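Local coordinates for caspase Nc subunit 1 (Drosophila melanogaster, PDB 2FP3), which acts as an initiator cysteine protease of the caspase family, driving the cascade of caspases that carries out apoptosis in the fly, at residues A[66-71]-A[80-85]; A[257-262]-A[274-279]. The protein carries 2 engineered substitutions. One frame throughout, in Å; residues are numbered along the deposited sequence.

Overall arrangement
Both contacts are largely buried, their centres about 19 Å apart; contact 1 joins the sheet to a helix, and contact 2 joins two helices side by side. Contact 1 ties the end of strand 62-68 to the start of helix 82-95, and its chemistry is mixed: a side-chain amide hydrogen bond to a backbone carbonyl beside a small apolar patch. Contact 2 joins helix 251-266 to helix 272-284 with no hydrogen bond between segments 257-262 and 274-279; methyl groups, an aromatic ring and a threonine fill the interface, and lysines mark its outer border. The two areas meet where helix 82-95 passes helix 251-266, with Lys84 and Asp85 of contact 1 lying against Gln257 of contact 2.

Contact 1: residues A[66-71]-A[80-85]; sequences MVNIMD and IGAEKD
The carbonyl O of Ala82 accepts two N-H groups: Asn68 ND2 at 2.9 Å and, within the first helical turn, Asp85 N at 2.7 Å. They arrive from opposite faces of the carbonyl plane. The Asn68 bond is bent, with an N-H...O angle of 134°, and its donor stands well above that plane, although the oxygen lies close to the plane of the asparagine amide. With CG anti to the backbone N (chi1 -157°), Asn68 sends its amide across to the helix. ND2 also hydrogen-bonds Ser86 OG, and OD1 hydrogen-bonds Arg79 NH1, so both ends of the amide are held and its rotation is fixed. Asparagine suits this buried place because it donates and accepts at once.

Ala82 CB faces the strand end, 3.7 Å from Asn68 OD1 and 4.2 Å from Met70 CB; so small a side chain lets the helix come close. Met70 bends at its last torsion (chi3 -78°) toward the Glu83 carboxylate, whose exact place is uncertain. Strand end and helix start are thus joined in a beta-alpha-beta unit of the caspase fold, with the Met70 side chain about 8 Å from that of His137, the probable catalytic histidine.

Contact 2: residues A[257-262]-A[274-279]; sequences QKFCQV and DILKKT
Val262 points its CG1 at the partner helix, where it meets Ile275 CG2 at 3.7 Å and Lys278 CB at 3.8 Å. Such apolar contacts make up most of this interface between helices 257-262 and 274-279, whose axes approach to 9.2 Å with an angle of 132° between their N-to-C directions. Branching at CB suits Val262 and Ile275 here, since it sets a methyl close to the backbone, where the other helix passes. In Phe259 the ring carbon CE1 lies 4.0 Å from Ile275 CG2 and 4.2 Å from Leu276 CD2; CG anti to the backbone N (chi1 175°) carries the ring out to them, the Phe259 and Ile275 side chains crossing at about a right angle.

Polar groups enter differently. Thr279 OG1 sits at the edge of the Phe259 ring, in its plane and 3.7 Å from CD1. The same hydroxyl donates to Ile275 O one turn earlier, at 2.7 Å, which satisfies it inside its own helix and lets a polar residue be buried. Thr279 CG2 packs 3.9 Å from Phe259 CB, near where the backbones come closest.

At the margin, Lys258 and Lys278 contribute the aliphatic parts of their chains while their ammonium ends turn outward from the interface; Lys278 NZ forms a salt bridge with Glu281. Beyond the interface, Leu276 rests on Leu234 and Cys236 of strand 233-237, and Cys260 turns to helix 82-95, so helix 251-266 lies between helices 82-95 and 272-284.

Contact 1: residues A[66-71]-A[80-85]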
ATOM      1  N   MET A  66       4.202  -5.359   4.279  1.00 42.51           N
ATOM      2  CA  MET A  66       2.798  -5.666   4.498  1.00 42.61           C
ATOM      3  C   MET A  66       2.532  -6.024   5.947  1.00 41.81           C
ATOM      4  O   MET A  66       3.091  -6.985   6.464  1.00 42.93           O
ATOM      5  CB  MET A  66       2.352  -6.825   3.618  1.00 43.51           C
ATOM      6  CG  MET A  66       0.864  -6.810   3.351  1.00 50.16           C
ATOM      7  SD  MET A  66       0.132  -8.434   3.262  1.00 52.07           S
ATOM      8  CE  MET A  66       0.868  -9.071   1.796  1.00 58.38           C
ATOM      9  N   VAL A  67       1.680  -5.247   6.604  1.00 41.20           N
ATOM     10  CA  VAL A  67       1.342  -5.503   7.996  1.00 43.90           C
ATOM     11  C   VAL A  67      -0.175  -5.688   8.137  1.00 46.53           C
ATOM     12  O   VAL A  67      -0.941  -4.734   8.030  1.00 47.19           O
ATOM     13  CB  VAL A  67       1.820  -4.342   8.886  1.00 43.24           C
ATOM     14  CG1 VAL A  67       1.330  -4.536  10.310  1.00 43.72           C
ATOM     15  CG2 VAL A  67       3.339  -4.252   8.842  1.00 41.57           C
ATOM     16  N   ASN A  68      -0.597  -6.928   8.362  1.00 49.14           N
ATOM     17  CA  ASN A  68      -2.013  -7.251   8.505  1.00 53.21           C
ATOM     18  C   ASN A  68      -2.327  -7.623   9.960  1.00 56.58           C
ATOM     19  O   ASN A  68      -2.100  -8.760  10.381  1.00 57.34           O
ATOM     20  CB  ASN A  68      -2.369  -8.425   7.584  1.00 52.71           C
ATOM     21  CG  ASN A  68      -3.848  -8.472   7.233  1.00 53.36           C
ATOM     22  OD1 ASN A  68      -4.667  -7.783   7.841  1.00 54.28           O
ATOM     23  ND2 ASN A  68      -4.195  -9.296   6.248  1.00 52.98           N
ATOM     24  N   ILE A  69      -2.834  -6.658  10.724  1.00 59.33           N
ATOM     25  CA  ILE A  69      -3.187  -6.876  12.129  1.00 62.55           C
ATOM     26  C   ILE A  69      -4.616  -7.417  12.188  1.00 66.24           C
ATOM     27  O   ILE A  69      -5.541  -6.795  11.662  1.00 66.92           O
ATOM     28  CB  ILE A  69      -3.129  -5.552  12.921  1.00 61.43           C
ATOM     29  CG1 ILE A  69      -1.747  -4.916  12.765  1.00 60.42           C
ATOM     30  CG2 ILE A  69      -3.442  -5.800  14.386  1.00 60.12           C
ATOM     31  CD1 ILE A  69      -1.610  -3.578  13.455  1.00 60.29           C
ATOM     32  N   MET A  70      -4.813  -8.563  12.828  1.00 71.23           N
ATOM     33  CA  MET A  70      -6.155  -9.123  12.877  1.00 78.13           C
ATOM     34  C   MET A  70      -6.641  -9.617  14.229  1.00 74.15           C
ATOM     35  O   MET A  70      -7.668 -10.283  14.311  1.00 72.08           O
ATOM     36  CB  MET A  70      -6.278 -10.238  11.842  1.00 87.68           C
ATOM     37  CG  MET A  70      -5.191 -11.283  11.927  1.00101.84           C
ATOM     38  SD  MET A  70      -5.259 -12.374  10.505  1.00110.82           S
ATOM     39  CE  MET A  70      -6.641 -13.425  10.969  1.00116.13           C
ATOM     40  N   ASP A  71      -5.916  -9.284  15.290  1.00 73.18           N
ATOM     41  CA  ASP A  71      -6.313  -9.698  16.630  1.00 75.56           C
ATOM     42  C   ASP A  71      -6.232  -8.526  17.593  1.00 78.22           C
ATOM     43  O   ASP A  71      -5.233  -7.806  17.635  1.00 76.05           O
ATOM     44  CB  ASP A  71      -5.433 -10.849  17.124  1.00 73.37           C
ATOM     45  CG  ASP A  71      -5.819 -12.186  16.508  1.00 73.60           C
ATOM     46  OD1 ASP A  71      -5.070 -13.165  16.705  1.00 74.96           O
ATOM     47  OD2 ASP A  71      -6.869 -12.266  15.836  1.00 72.21           O
ATOM     48  N   ILE A  80     -12.033 -11.238  10.516  1.00 95.52           N
ATOM     49  CA  ILE A  80     -12.077 -12.513   9.813  1.00101.04           C
ATOM     50  C   ILE A  80     -12.110 -12.279   8.307  1.00 97.71           C
ATOM     51  O   ILE A  80     -12.916 -11.495   7.807  1.00 93.06           O
ATOM     52  CB  ILE A  80     -13.311 -13.341  10.239  1.00104.43           C
ATOM     53  CG1 ILE A  80     -13.200 -13.694  11.727  1.00109.57           C
ATOM     54  CG2 ILE A  80     -13.415 -14.606   9.390  1.00109.76           C
ATOM     55  CD1 ILE A  80     -14.335 -14.548  12.252  1.00113.75           C
ATOM     56  N   GLY A  81     -11.224 -12.965   7.591  1.00 94.16           N
ATOM     57  CA  GLY A  81     -11.148 -12.808   6.150  1.00 93.82           C
ATOM     58  C   GLY A  81      -9.934 -11.980   5.761  1.00 90.56           C
ATOM     59  O   GLY A  81      -9.620 -11.827   4.581  1.00 92.70           O
ATOM     60  N   ALA A  82      -9.247 -11.448   6.768  1.00 83.00           N
ATOM     61  CA  ALA A  82      -8.065 -10.625   6.549  1.00 74.20           C
ATOM     62  C   ALA A  82      -6.946 -11.386   5.848  1.00 73.76           C
ATOM     63  O   ALA A  82      -6.295 -10.850   4.947  1.00 77.90           O
ATOM     64  CB  ALA A  82      -7.566 -10.071   7.878  1.00 58.80           C
ATOM     65  N   GLU A  83      -6.716 -12.631   6.259  1.00 79.51           N
ATOM     66  CA  GLU A  83      -5.661 -13.431   5.648  1.00 83.04           C
ATOM     67  C   GLU A  83      -5.871 -13.540   4.145  1.00 75.26           C
ATOM     68  O   GLU A  83      -4.919 -13.730   3.388  1.00 72.76           O
ATOM     69  CB  GLU A  83      -5.599 -14.830   6.274  1.00 96.19           C
ATOM     70  CG  GLU A  83      -6.873 -15.650   6.161  1.00116.78           C
ATOM     71  CD  GLU A  83      -8.025 -15.053   6.943  1.00127.36           C
ATOM     72  OE1 GLU A  83      -7.860 -14.795   8.155  1.00132.84           O
ATOM     73  OE2 GLU A  83      -9.101 -14.845   6.344  1.00133.44           O
ATOM     74  N   LYS A  84      -7.118 -13.409   3.711  1.00 68.62           N
ATOM     75  CA  LYS A  84      -7.427 -13.487   2.290  1.00 65.32           C
ATOM     76  C   LYS A  84      -6.750 -12.320   1.573  1.00 60.76           C
ATOM     77  O   LYS A  84      -6.345 -12.435   0.414  1.00 61.83           O
ATOM     78  CB  LYS A  84      -8.944 -13.426   2.072  1.00 67.56           C
ATOM     79  CG  LYS A  84      -9.438 -14.111   0.798  1.00 70.86           C
ATOM     80  CD  LYS A  84      -8.914 -13.455  -0.476  1.00 74.83           C
ATOM     81  CE  LYS A  84      -9.501 -14.126  -1.712  1.00 76.19           C
ATOM     82  NZ  LYS A  84      -9.060 -13.491  -2.981  1.00 76.49           N
ATOM     83  N   ASP A  85      -6.630 -11.193   2.271  1.00 57.56           N
ATOM     84  CA  ASP A  85      -5.995 -10.018   1.695  1.00 54.24           C
ATOM     85  C   ASP A  85      -4.476 -10.223   1.609  1.00 49.42           C
ATOM     86  O   ASP A  85      -3.844  -9.914   0.596  1.00 44.76           O
ATOM     87  CB  ASP A  85      -6.321  -8.772   2.530  1.00 57.82           C
ATOM     88  CG  ASP A  85      -7.815  -8.467   2.574  1.00 61.70           C
ATOM     89  OD1 ASP A  85      -8.488  -8.627   1.537  1.00 63.82           O
ATOM     90  OD2 ASP A  85      -8.314  -8.053   3.643  1.00 64.95           O
TER

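Contact 2: residues A[257-262]-A[274-279]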
ATOM      1  N   GLN A 257      -9.072  -6.109  -2.584  1.00 46.05           N
ATOM      2  CA  GLN A 257      -9.320  -7.114  -3.607  1.00 47.72           C
ATOM      3  C   GLN A 257      -9.450  -6.485  -4.984  1.00 48.05           C
ATOM      4  O   GLN A 257      -8.828  -6.942  -5.948  1.00 48.04           O
ATOM      5  CB  GLN A 257     -10.580  -7.918  -3.273  1.00 48.02           C
ATOM      6  CG  GLN A 257     -10.451  -8.734  -1.991  1.00 48.87           C
ATOM      7  CD  GLN A 257      -9.257  -9.676  -2.014  1.00 49.64           C
ATOM      8  OE1 GLN A 257      -8.463  -9.713  -1.069  1.00 49.88           O
ATOM      9  NE2 GLN A 257      -9.125 -10.443  -3.092  1.00 47.29           N
ATOM     10  N   LYS A 258     -10.248  -5.425  -5.071  1.00 49.43           N
ATOM     11  CA  LYS A 258     -10.466  -4.737  -6.332  1.00 51.24           C
ATOM     12  C   LYS A 258      -9.141  -4.167  -6.828  1.00 50.29           C
ATOM     13  O   LYS A 258      -8.861  -4.146  -8.034  1.00 48.08           O
ATOM     14  CB  LYS A 258     -11.486  -3.614  -6.145  1.00 56.31           C
ATOM     15  CG  LYS A 258     -12.177  -3.220  -7.434  1.00 66.01           C
ATOM     16  CD  LYS A 258     -12.936  -4.402  -8.031  1.00 73.03           C
ATOM     17  CE  LYS A 258     -13.468  -4.076  -9.421  1.00 78.73           C
ATOM     18  NZ  LYS A 258     -14.231  -5.196 -10.037  1.00 82.75           N
ATOM     19  N   PHE A 259      -8.327  -3.700  -5.885  1.00 47.87           N
ATOM     20  CA  PHE A 259      -7.024  -3.146  -6.221  1.00 46.87           C
ATOM     21  C   PHE A 259      -6.147  -4.202  -6.889  1.00 47.86           C
ATOM     22  O   PHE A 259      -5.570  -3.965  -7.953  1.00 49.09           O
ATOM     23  CB  PHE A 259      -6.324  -2.632  -4.965  1.00 44.71           C
ATOM     24  CG  PHE A 259      -4.925  -2.163  -5.212  1.00 41.46           C
ATOM     25  CD1 PHE A 259      -4.674  -1.118  -6.099  1.00 39.85           C
ATOM     26  CD2 PHE A 259      -3.851  -2.776  -4.577  1.00 39.53           C
ATOM     27  CE1 PHE A 259      -3.374  -0.690  -6.348  1.00 38.48           C
ATOM     28  CE2 PHE A 259      -2.545  -2.352  -4.823  1.00 37.90           C
ATOM     29  CZ  PHE A 259      -2.310  -1.310  -5.709  1.00 36.06           C
ATOM     30  N   CYS A 260      -6.047  -5.368  -6.257  1.00 48.04           N
ATOM     31  CA  CYS A 260      -5.238  -6.444  -6.801  1.00 49.16           C
ATOM     32  C   CYS A 260      -5.788  -6.899  -8.139  1.00 50.81           C
ATOM     33  O   CYS A 260      -5.020  -7.241  -9.043  1.00 52.07           O
ATOM     34  CB  CYS A 260      -5.190  -7.618  -5.830  1.00 50.29           C
ATOM     35  SG  CYS A 260      -4.315  -7.253  -4.291  1.00 50.11           S
ATOM     36  N   GLN A 261      -7.114  -6.905  -8.277  1.00 51.08           N
ATOM     37  CA  GLN A 261      -7.708  -7.320  -9.543  1.00 51.62           C
ATOM     38  C   GLN A 261      -7.294  -6.346 -10.635  1.00 44.86           C
ATOM     39  O   GLN A 261      -6.797  -6.761 -11.685  1.00 44.41           O
ATOM     40  CB  GLN A 261      -9.240  -7.373  -9.451  1.00 59.91           C
ATOM     41  CG  GLN A 261      -9.766  -8.267  -8.334  1.00 74.65           C
ATOM     42  CD  GLN A 261     -11.281  -8.450  -8.370  1.00 81.69           C
ATOM     43  OE1 GLN A 261     -12.035  -7.487  -8.536  1.00 85.24           O
ATOM     44  NE2 GLN A 261     -11.729  -9.692  -8.196  1.00 85.53           N
ATOM     45  N   VAL A 262      -7.495  -5.052 -10.376  1.00 39.93           N
ATOM     46  CA  VAL A 262      -7.152  -3.992 -11.329  1.00 38.30           C
ATOM     47  C   VAL A 262      -5.652  -3.979 -11.620  1.00 38.86           C
ATOM     48  O   VAL A 262      -5.228  -3.736 -12.751  1.00 37.96           O
ATOM     49  CB  VAL A 262      -7.564  -2.598 -10.791  1.00 36.13           C
ATOM     50  CG1 VAL A 262      -7.116  -1.500 -11.766  1.00 31.59           C
ATOM     51  CG2 VAL A 262      -9.077  -2.553 -10.575  1.00 32.79           C
ATOM     52  N   ASP A 274      -3.696   5.976 -12.333  1.00 35.21           N
ATOM     53  CA  ASP A 274      -4.836   5.589 -13.163  1.00 34.28           C
ATOM     54  C   ASP A 274      -5.483   4.367 -12.518  1.00 34.40           C
ATOM     55  O   ASP A 274      -6.707   4.256 -12.424  1.00 35.39           O
ATOM     56  CB  ASP A 274      -4.377   5.238 -14.580  1.00 34.00           C
ATOM     57  CG  ASP A 274      -4.462   6.410 -15.530  1.00 32.09           C
ATOM     58  OD1 ASP A 274      -4.438   7.568 -15.067  1.00 35.11           O
ATOM     59  OD2 ASP A 274      -4.543   6.172 -16.749  1.00 36.70           O
ATOM     60  N   ILE A 275      -4.638   3.452 -12.064  1.00 34.59           N
ATOM     61  CA  ILE A 275      -5.104   2.240 -11.423  1.00 36.31           C
ATOM     62  C   ILE A 275      -5.891   2.553 -10.150  1.00 36.99           C
ATOM     63  O   ILE A 275      -6.913   1.927  -9.892  1.00 35.38           O
ATOM     64  CB  ILE A 275      -3.905   1.312 -11.122  1.00 36.70           C
ATOM     65  CG1 ILE A 275      -3.454   0.650 -12.434  1.00 40.78           C
ATOM     66  CG2 ILE A 275      -4.282   0.274 -10.071  1.00 34.13           C
ATOM     67  CD1 ILE A 275      -2.161  -0.152 -12.332  1.00 42.30           C
ATOM     68  N   LEU A 276      -5.419   3.526  -9.368  1.00 36.95           N
ATOM     69  CA  LEU A 276      -6.100   3.917  -8.131  1.00 36.49           C
ATOM     70  C   LEU A 276      -7.460   4.525  -8.450  1.00 38.32           C
ATOM     71  O   LEU A 276      -8.419   4.288  -7.732  1.00 41.09           O
ATOM     72  CB  LEU A 276      -5.259   4.919  -7.319  1.00 34.15           C
ATOM     73  CG  LEU A 276      -3.982   4.382  -6.665  1.00 34.54           C
ATOM     74  CD1 LEU A 276      -3.233   5.499  -5.977  1.00 34.04           C
ATOM     75  CD2 LEU A 276      -4.327   3.297  -5.665  1.00 31.91           C
ATOM     76  N   LYS A 277      -7.551   5.319  -9.513  1.00 40.01           N
ATOM     77  CA  LYS A 277      -8.840   5.893  -9.885  1.00 39.36           C
ATOM     78  C   LYS A 277      -9.754   4.748 -10.320  1.00 39.48           C
ATOM     79  O   LYS A 277     -10.929   4.730  -9.963  1.00 38.00           O
ATOM     80  CB  LYS A 277      -8.706   6.894 -11.028  1.00 37.16           C
ATOM     81  CG  LYS A 277      -8.054   8.220 -10.655  1.00 37.31           C
ATOM     82  CD  LYS A 277      -7.860   9.044 -11.921  1.00 38.91           C
ATOM     83  CE  LYS A 277      -6.795  10.104 -11.774  1.00 39.58           C
ATOM     84  NZ  LYS A 277      -5.458   9.561 -11.516  1.00 39.40           N
ATOM     85  N   LYS A 278      -9.207   3.792 -11.072  1.00 41.79           N
ATOM     86  CA  LYS A 278      -9.978   2.631 -11.525  1.00 45.37           C
ATOM     87  C   LYS A 278     -10.433   1.840 -10.309  1.00 43.36           C
ATOM     88  O   LYS A 278     -11.566   1.383 -10.242  1.00 44.22           O
ATOM     89  CB  LYS A 278      -9.134   1.713 -12.413  1.00 51.21           C
ATOM     90  CG  LYS A 278      -9.751   1.387 -13.772  1.00 61.66           C
ATOM     91  CD  LYS A 278     -11.084   0.665 -13.657  1.00 67.88           C
ATOM     92  CE  LYS A 278     -11.730   0.504 -15.030  1.00 72.30           C
ATOM     93  NZ  LYS A 278     -13.144   0.045 -14.949  1.00 75.26           N
ATOM     94  N   THR A 279      -9.539   1.675  -9.344  1.00 41.58           N
ATOM     95  CA  THR A 279      -9.885   0.949  -8.137  1.00 41.65           C
ATOM     96  C   THR A 279     -11.033   1.664  -7.423  1.00 44.63           C
ATOM     97  O   THR A 279     -12.038   1.043  -7.070  1.00 42.45           O
ATOM     98  CB  THR A 279      -8.670   0.848  -7.198  1.00 40.19           C
ATOM     99  OG1 THR A 279      -7.599   0.205  -7.890  1.00 39.48           O
ATOM    100  CG2 THR A 279      -9.004   0.046  -5.953  1.00 38.52           C
TER